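Local atomic coordinates of transcriptional regulator (AraC-type DNA-binding domain-containing proteins) (Chromobacterium violaceum, PDB entry 3OIO), a protein that probably binds DNA sequence-specifically as an AraC-family transcription factor, of which this chain is the helix-turn-helix DNA-binding part. Residues Glu11-Ser14 against Leu15-Asn19; Lys54-Leu57 against Glu58-Asn62; Thr71-Ile75 against Val76-Leu80. All coordinates share one frame; numbering follows the deposited sequence.

Contact 1: residues Glu11-Ser14 against Leu15-Asn19; sequences EAVS and LMEAN
In the last turns of helix 7-17, Val13 and Glu17 meet one turn apart while Leu15 and Asn19 finish the chain's way out of the helix. The main-chain bonds are of the alpha-helical i to i+4 kind: Leu15 N to Glu11 O, Met16 N to Ala12 O and Glu17 N to Val13 O are each 2.9 Å long. The next one is weaker, Ala18 N lying 3.2 Å from Ser14 O with the N-H bent to 133°. Val13 turns its CG1 branch anti to the backbone N (chi1 166°), which brings that methyl 3.5 Å from Glu17 OE2, at the end of an extended glutamate. Glu17 starts close in, with CG 3.2 Å from Val13 O. Met16, modelled as selenomethionine, begins likewise with CG 3.2 Å from Ala12 O; its first two torsions then lead the selenium away from Ala12, and the bend at chi3 turns only the terminal methyl. Ile29, Phe44, Tyr56 and Leu59 pack on this residue. The polar finish is made by Asn19: its ND2 reaches back to Leu15 O over 2.9 Å, with a nearly straight N-H (168°) and the acceptor in its amide plane. Ala18 N binds the same oxygen from the opposite face. Two donors thus hold the Leu15 carbonyl, and the in-plane bond from ND2 helps set the turn of the Asn19 amide. Helix 26-33 also covers this helix through Val33 on Glu11 and Tyr32 on Leu15. The Asn19 bond back to Leu15 O marks where helix 7-17 gives way to the loop.

Contact 2: residues Lys54-Leu57 against Glu58-Asn62; sequences KYYL and ELRLN
Side chains meet one turn apart on helix 52-70, Leu57 with Leu61 and Arg60, Tyr56 with Arg60. Among the apolar contacts, Leu57 CG lies 3.9 Å from Leu61 CD1, and Phe84 covers both leucines. With Leu57 CG anti to its own N (chi1 178°) and chi2 at 61°, CD1 lies over one face of the Arg60 guanidinium, 4.0 Å from NH2. The aliphatic part of the arginine is also used: Arg60 CD sits 4.1 Å from Tyr56 CD1. These two side chains cross at about a right angle, ring and guanidinium planes 63° apart. The guanidinium's further partners are the Cys82 carbonyl, bound by NE, and Phe84, in a cation-pi contact.

The polar bonds are mainly of the backbone. Arg60 N to Tyr56 O, at 2.9 Å, and Leu61 N to Leu57 O, at 2.8 Å, are typical of the four that join the segments. Asn62 adds a side-chain bond, ND2 to Glu58 O at 2.9 Å, coming from above the carbonyl plane, while Asn62 N takes the same oxygen from the opposite face. Arg60 thus has one face under Leu57, with NE and NH1 hydrogen-bonded outside the segments; the Phe84 ring and Cys82 carbonyl probably stabilise its positive charge.

Contact 3: residues Thr71-Ile75 against Val76-Leu80; sequences TSKSI and VQIGL. With SO4 (sulfate ion), chain C.
One face of the Gln77 amide is covered by the base of Lys73: CB lies 3.7 Å from Gln77 CD, with CG beside it over the same face, the two side chains crossing at about a right angle. On that same side, Lys73 CA lies 3.6 Å from Gln77 OE1. Gln77 was deposited in two conformers, so this packing describes just one of them. Gln77 N also gives a 3.0 Å bond at 162° to Ser74 OG. That serine is the N-cap of helix 75-81, and its hydroxyl stands between backbone N and carbonyl carbon (chi1 69°), where it can face the first turn.

Ahead of the cap, Thr71 OG1 accepts from Lys73 N at 3.2 Å, an ST turn, and also bonds to Leu67 O. Ile78 spans both parts, its CD1 lying 3.7 Å from Thr71 OG1 and 3.6 Å from Lys73 O, with Phe90 and the side of helix 52-70 beyond. The sulfate, probably from the crystallisation liquor, takes a 3.0 Å bond from Ile75 N to its O2 and another from Arg103. An anion resting on main-chain N-H at a helix start, beside an arginine, is probably favoured by the helix dipole as well as by the bonds.

Contacts 1 and 2 touch, their centres 11 Å apart: Asn19 O and Tyr56 OH, 2.6 Å from each other, probably share a hydrogen bond that ties the end of helix 7-17 to helix 52-70. Tyr56 OH also bonds to Leu24 N. Contact 3 stands apart, with its centre about 17 Å from that of contact 2 and 22 Å from that of contact 1; nearest atoms are about 6 Å and 10 Å away. Helix 52-70 runs from contact 2 toward the capped start of helix 75-81, where the sulfate sits. In AraC-family relatives the corresponding long helix joins two helix-turn-helix subdomains, consistent with contacts 1 and 3 lying toward different ends.

Contact 1: residues Glu11-Ser14 against Leu15-Asn19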
loop_
_atom_site.group_PDB
_atom_site.type_symbol
_atom_site.label_atom_id
_atom_site.label_comp_id
_atom_site.label_asym_id
_atom_site.label_seq_id
_atom_site.Cartn_x
_atom_site.Cartn_y
_atom_site.Cartn_z
ATOM N N GLU A 11 2.210 -10.777 10.397
ATOM C CA GLU A 11 1.271 -10.110 11.299
ATOM C C GLU A 11 1.227 -8.611 10.999
ATOM O O GLU A 11 0.155 -8.005 10.903
ATOM C CB GLU A 11 1.678 -10.338 12.754
ATOM C CG GLU A 11 0.692 -9.771 13.738
ATOM C CD GLU A 11 1.100 -9.990 15.195
ATOM O OE1 GLU A 11 1.966 -10.839 15.502
ATOM O OE2 GLU A 11 0.541 -9.284 16.049
ATOM N N ALA A 12 2.411 -8.022 10.854
ATOM C CA ALA A 12 2.505 -6.586 10.538
ATOM C C ALA A 12 1.794 -6.296 9.213
ATOM O O ALA A 12 1.045 -5.315 9.101
ATOM C CB ALA A 12 3.968 -6.138 10.478
ATOM N N VAL A 13 2.012 -7.132 8.204
ATOM C CA VAL A 13 1.365 -6.873 6.929
ATOM C C VAL A 13 -0.162 -6.995 7.050
ATOM O O VAL A 13 -0.893 -6.179 6.489
ATOM C CB VAL A 13 1.901 -7.835 5.834
ATOM C CG1 VAL A 13 0.993 -7.810 4.574
ATOM C CG2 VAL A 13 3.375 -7.433 5.504
ATOM N N SER A 14 -0.640 -7.981 7.805
ATOM C CA SER A 14 -2.087 -8.118 8.015
ATOM C C SER A 14 -2.675 -6.900 8.719
ATOM O O SER A 14 -3.763 -6.431 8.366
ATOM C CB SER A 14 -2.398 -9.397 8.817
ATOM O OG SER A 14 -2.159 -10.521 7.985
ATOM N N LEU A 15 -1.938 -6.363 9.696
ATOM C CA LEU A 15 -2.398 -5.179 10.383
ATOM C C LEU A 15 -2.446 -3.997 9.416
ATOM O O LEU A 15 -3.425 -3.229 9.402
ATOM C CB LEU A 15 -1.461 -4.886 11.546
ATOM C CG LEU A 15 -1.796 -3.664 12.378
ATOM C CD1 LEU A 15 -3.203 -3.799 13.031
ATOM C CD2 LEU A 15 -0.688 -3.523 13.444
HETATM N N MSE A 16 -1.413 -3.864 8.582
HETATM C CA MSE A 16 -1.412 -2.759 7.593
HETATM C C MSE A 16 -2.617 -2.885 6.644
HETATM O O MSE A 16 -3.245 -1.883 6.316
HETATM C CB MSE A 16 -0.107 -2.730 6.789
HETATM C CG MSE A 16 1.108 -2.423 7.680
HETATM SE SE MSE A 16 2.694 -2.859 6.668
HETATM C CE MSE A 16 3.880 -1.507 7.016
ATOM N N GLU A 17 -2.916 -4.106 6.212
ATOM C CA GLU A 17 -4.038 -4.358 5.304
ATOM C C GLU A 17 -5.395 -3.980 5.890
ATOM O O GLU A 17 -6.327 -3.702 5.118
ATOM C CB GLU A 17 -4.048 -5.839 4.867
ATOM C CG GLU A 17 -2.897 -6.146 3.950
ATOM C CD GLU A 17 -2.771 -7.608 3.574
ATOM O OE1 GLU A 17 -3.453 -8.478 4.179
ATOM O OE2 GLU A 17 -1.948 -7.898 2.666
ATOM N N ALA A 18 -5.503 -3.953 7.224
ATOM C CA ALA A 18 -6.727 -3.535 7.896
ATOM C C ALA A 18 -6.821 -2.026 8.104
ATOM O O ALA A 18 -7.828 -1.552 8.642
ATOM C CB ALA A 18 -6.875 -4.260 9.259
ATOM N N ASN A 19 -5.818 -1.276 7.641
ATOM C CA ASN A 19 -5.719 0.167 7.929
ATOM C C ASN A 19 -5.159 0.884 6.704
ATOM O O ASN A 19 -3.994 1.309 6.667
ATOM C CB ASN A 19 -4.823 0.384 9.150
ATOM C CG ASN A 19 -5.476 -0.097 10.425
ATOM O OD1 ASN A 19 -6.288 0.617 11.029
ATOM N ND2 ASN A 19 -5.149 -1.332 10.834
#

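Contact 2: residues Lys54-Leu57 against Glu58-Asn62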
loop_
_atom_site.group_PDB
_atom_site.type_symbol
_atom_site.label_atom_id
_atom_site.label_comp_id
_atom_site.label_asym_id
_atom_site.label_seq_id
_atom_site.Cartn_x
_atom_site.Cartn_y
_atom_site.Cartn_z
ATOM N N LYS A 54 7.511 2.191 2.913
ATOM C CA LYS A 54 7.440 1.986 1.458
ATOM C C LYS A 54 6.580 0.800 1.080
ATOM O O LYS A 54 5.804 0.881 0.102
ATOM C CB LYS A 54 8.836 1.917 0.846
ATOM C CG LYS A 54 9.496 3.304 0.910
ATOM C CD LYS A 54 10.919 3.297 0.368
ATOM C CE LYS A 54 11.548 4.695 0.524
ATOM N NZ LYS A 54 12.922 4.820 -0.085
ATOM N N TYR A 55 6.624 -0.267 1.888
ATOM C CA TYR A 55 5.712 -1.376 1.644
ATOM C C TYR A 55 4.255 -0.894 1.864
ATOM O O TYR A 55 3.339 -1.261 1.126
ATOM C CB TYR A 55 6.046 -2.584 2.557
ATOM C CG TYR A 55 5.186 -3.759 2.230
ATOM C CD1 TYR A 55 5.566 -4.685 1.262
ATOM C CD2 TYR A 55 3.930 -3.900 2.844
ATOM C CE1 TYR A 55 4.714 -5.757 0.922
ATOM C CE2 TYR A 55 3.073 -4.942 2.512
ATOM C CZ TYR A 55 3.480 -5.881 1.570
ATOM O OH TYR A 55 2.630 -6.914 1.237
ATOM N N TYR A 56 4.043 -0.069 2.884
ATOM C CA TYR A 56 2.686 0.443 3.155
ATOM C C TYR A 56 2.156 1.253 1.957
ATOM O O TYR A 56 0.974 1.145 1.573
ATOM C CB TYR A 56 2.716 1.326 4.422
ATOM C CG TYR A 56 1.512 1.172 5.335
ATOM C CD1 TYR A 56 0.239 0.810 4.823
ATOM C CD2 TYR A 56 1.631 1.437 6.710
ATOM C CE1 TYR A 56 -0.866 0.662 5.685
ATOM C CE2 TYR A 56 0.537 1.304 7.580
ATOM C CZ TYR A 56 -0.705 0.942 7.066
ATOM O OH TYR A 56 -1.752 0.840 7.941
ATOM N N LEU A 57 3.036 2.038 1.359
ATOM C CA LEU A 57 2.673 2.775 0.143
ATOM C C LEU A 57 2.311 1.767 -0.974
ATOM O O LEU A 57 1.313 1.964 -1.680
ATOM C CB LEU A 57 3.823 3.665 -0.310
ATOM C CG LEU A 57 3.554 4.440 -1.620
ATOM C CD1 LEU A 57 2.336 5.399 -1.486
ATOM C CD2 LEU A 57 4.852 5.213 -2.079
ATOM N N GLU A 58 3.113 0.708 -1.146
ATOM C CA GLU A 58 2.764 -0.299 -2.161
ATOM C C GLU A 58 1.365 -0.886 -1.921
ATOM O O GLU A 58 0.602 -1.105 -2.859
ATOM C CB GLU A 58 3.745 -1.474 -2.157
ATOM C CG GLU A 58 5.164 -1.133 -2.510
ATOM C CD GLU A 58 6.032 -2.393 -2.485
ATOM O OE1 GLU A 58 5.644 -3.407 -3.094
ATOM O OE2 GLU A 58 7.088 -2.384 -1.819
ATOM N N LEU A 59 1.062 -1.162 -0.662
ATOM C CA LEU A 59 -0.219 -1.737 -0.292
ATOM C C LEU A 59 -1.360 -0.766 -0.637
ATOM O O LEU A 59 -2.360 -1.156 -1.259
ATOM C CB LEU A 59 -0.152 -2.026 1.201
ATOM C CG LEU A 59 -1.256 -2.737 1.932
ATOM C CD1 LEU A 59 -0.749 -3.118 3.334
ATOM C CD2 LEU A 59 -2.423 -1.778 1.993
ATOM N N ARG A 60 -1.192 0.504 -0.263
ATOM C CA ARG A 60 -2.205 1.533 -0.550
ATOM C C ARG A 60 -2.371 1.731 -2.068
ATOM O O ARG A 60 -3.505 1.894 -2.540
ATOM C CB ARG A 60 -1.824 2.854 0.144
ATOM C CG ARG A 60 -1.989 2.743 1.701
ATOM C CD ARG A 60 -1.221 3.839 2.518
ATOM N NE ARG A 60 -1.405 5.100 1.807
ATOM C CZ ARG A 60 -0.471 6.006 1.580
ATOM N NH1 ARG A 60 -0.774 7.048 0.774
ATOM N NH2 ARG A 60 0.744 5.874 2.153
ATOM N N LEU A 61 -1.262 1.678 -2.817
ATOM C CA LEU A 61 -1.328 1.775 -4.287
ATOM C C LEU A 61 -2.054 0.574 -4.912
ATOM O O LEU A 61 -2.805 0.742 -5.896
ATOM C CB LEU A 61 0.082 1.880 -4.887
ATOM C CG LEU A 61 0.674 3.291 -4.658
ATOM C CD1 LEU A 61 2.174 3.249 -5.020
ATOM C CD2 LEU A 61 -0.062 4.471 -5.421
ATOM N N ASN A 62 -1.842 -0.635 -4.354
ATOM C CA ASN A 62 -2.585 -1.779 -4.832
ATOM C C ASN A 62 -4.069 -1.706 -4.498
ATOM O O ASN A 62 -4.896 -2.148 -5.314
ATOM C CB ASN A 62 -1.937 -3.093 -4.340
ATOM C CG ASN A 62 -0.822 -3.535 -5.273
ATOM O OD1 ASN A 62 -1.073 -4.166 -6.319
ATOM N ND2 ASN A 62 0.416 -3.186 -4.924
#

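Contact 3: residues Thr71-Ile75 against Val76-Leu80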
loop_
_atom_site.group_PDB
_atom_site.type_symbol
_atom_site.label_atom_id
_atom_site.label_comp_id
_atom_site.label_asym_id
_atom_site.label_seq_id
_atom_site.Cartn_x
_atom_site.Cartn_y
_atom_site.Cartn_z
ATOM N N THR A 71 -14.719 0.795 -9.626
ATOM C CA THR A 71 -15.645 1.804 -9.154
ATOM C C THR A 71 -15.696 2.902 -10.195
ATOM O O THR A 71 -14.871 2.936 -11.087
ATOM C CB THR A 71 -15.159 2.414 -7.794
ATOM O OG1 THR A 71 -14.002 3.222 -8.019
ATOM C CG2 THR A 71 -14.799 1.327 -6.759
ATOM N N SER A 72 -16.640 3.826 -10.063
ATOM C CA SER A 72 -16.640 5.009 -10.925
ATOM C C SER A 72 -16.178 6.214 -10.113
ATOM O O SER A 72 -16.468 7.362 -10.483
ATOM C CB SER A 72 -18.042 5.249 -11.489
ATOM O OG SER A 72 -18.943 5.523 -10.430
ATOM N N LYS A 73 -15.463 5.951 -9.006
ATOM C CA LYS A 73 -15.053 7.017 -8.115
ATOM C C LYS A 73 -14.050 7.800 -8.915
ATOM O O LYS A 73 -13.302 7.209 -9.699
ATOM C CB LYS A 73 -14.451 6.440 -6.852
ATOM C CG LYS A 73 -15.436 5.606 -6.049
ATOM C CD LYS A 73 -14.707 4.902 -4.931
ATOM C CE LYS A 73 -15.666 4.267 -3.929
ATOM N NZ LYS A 73 -14.888 3.475 -2.918
ATOM N N SER A 74 -14.062 9.116 -8.781
ATOM C CA SER A 74 -13.071 9.931 -9.471
ATOM C C SER A 74 -11.648 9.500 -9.057
ATOM O O SER A 74 -11.449 8.828 -8.024
ATOM C CB SER A 74 -13.296 11.419 -9.184
ATOM O OG SER A 74 -13.006 11.737 -7.827
ATOM N N ILE A 75 -10.662 9.888 -9.862
ATOM C CA ILE A 75 -9.267 9.665 -9.512
ATOM C C ILE A 75 -9.009 10.290 -8.134
ATOM O O ILE A 75 -8.381 9.665 -7.267
ATOM C CB ILE A 75 -8.299 10.216 -10.611
ATOM C CG1 ILE A 75 -8.576 9.563 -11.975
ATOM C CG2 ILE A 75 -6.851 10.043 -10.236
ATOM C CD1 ILE A 75 -8.755 8.072 -11.933
ATOM N N VAL A 76 -9.560 11.481 -7.904
ATOM C CA VAL A 76 -9.363 12.198 -6.643
ATOM C C VAL A 76 -9.936 11.445 -5.442
ATOM O O VAL A 76 -9.271 11.315 -4.415
ATOM C CB VAL A 76 -9.863 13.690 -6.711
ATOM C CG1 VAL A 76 -9.739 14.404 -5.331
ATOM C CG2 VAL A 76 -9.053 14.448 -7.781
ATOM N N GLN A 77 -11.155 10.940 -5.598
ATOM C CA GLN A 77 -11.835 10.147 -4.577
ATOM C C GLN A 77 -10.998 8.935 -4.176
ATOM O O GLN A 77 -10.830 8.643 -2.996
ATOM C CB GLN A 77 -13.185 9.678 -5.125
ATOM C CG GLN A 77 -14.157 9.113 -4.095
ATOM C CD GLN A 77 -15.595 9.097 -4.608
ATOM O OE1 GLN A 77 -15.883 9.544 -5.724
ATOM N NE2 GLN A 77 -16.498 8.572 -3.798
ATOM N N ILE A 78 -10.477 8.232 -5.177
ATOM C CA ILE A 78 -9.740 6.997 -4.945
ATOM C C ILE A 78 -8.440 7.347 -4.230
ATOM O O ILE A 78 -8.037 6.667 -3.259
ATOM C CB ILE A 78 -9.473 6.227 -6.255
ATOM C CG1 ILE A 78 -10.778 5.568 -6.706
ATOM C CG2 ILE A 78 -8.370 5.147 -6.055
ATOM C CD1 ILE A 78 -10.781 5.134 -8.181
ATOM N N GLY A 79 -7.787 8.416 -4.686
ATOM C CA GLY A 79 -6.542 8.857 -4.008
ATOM C C GLY A 79 -6.826 9.136 -2.538
ATOM O O GLY A 79 -6.071 8.701 -1.668
ATOM N N LEU A 80 -7.909 9.841 -2.241
ATOM C CA LEU A 80 -8.230 10.158 -0.826
ATOM C C LEU A 80 -8.558 8.907 -0.003
ATOM O O LEU A 80 -8.125 8.768 1.136
ATOM C CB LEU A 80 -9.423 11.144 -0.748
ATOM C CG LEU A 80 -9.139 12.611 -1.017
ATOM C CD1 LEU A 80 -10.479 13.385 -1.196
ATOM C CD2 LEU A 80 -8.352 13.227 0.128
HETATM S S SO4 C . -11.812 11.661 -13.277
HETATM O O1 SO4 C . -10.624 12.455 -12.859
HETATM O O2 SO4 C . -11.885 10.385 -12.525
HETATM O O3 SO4 C . -13.079 12.344 -12.940
HETATM O O4 SO4 C . -11.683 11.438 -14.726
#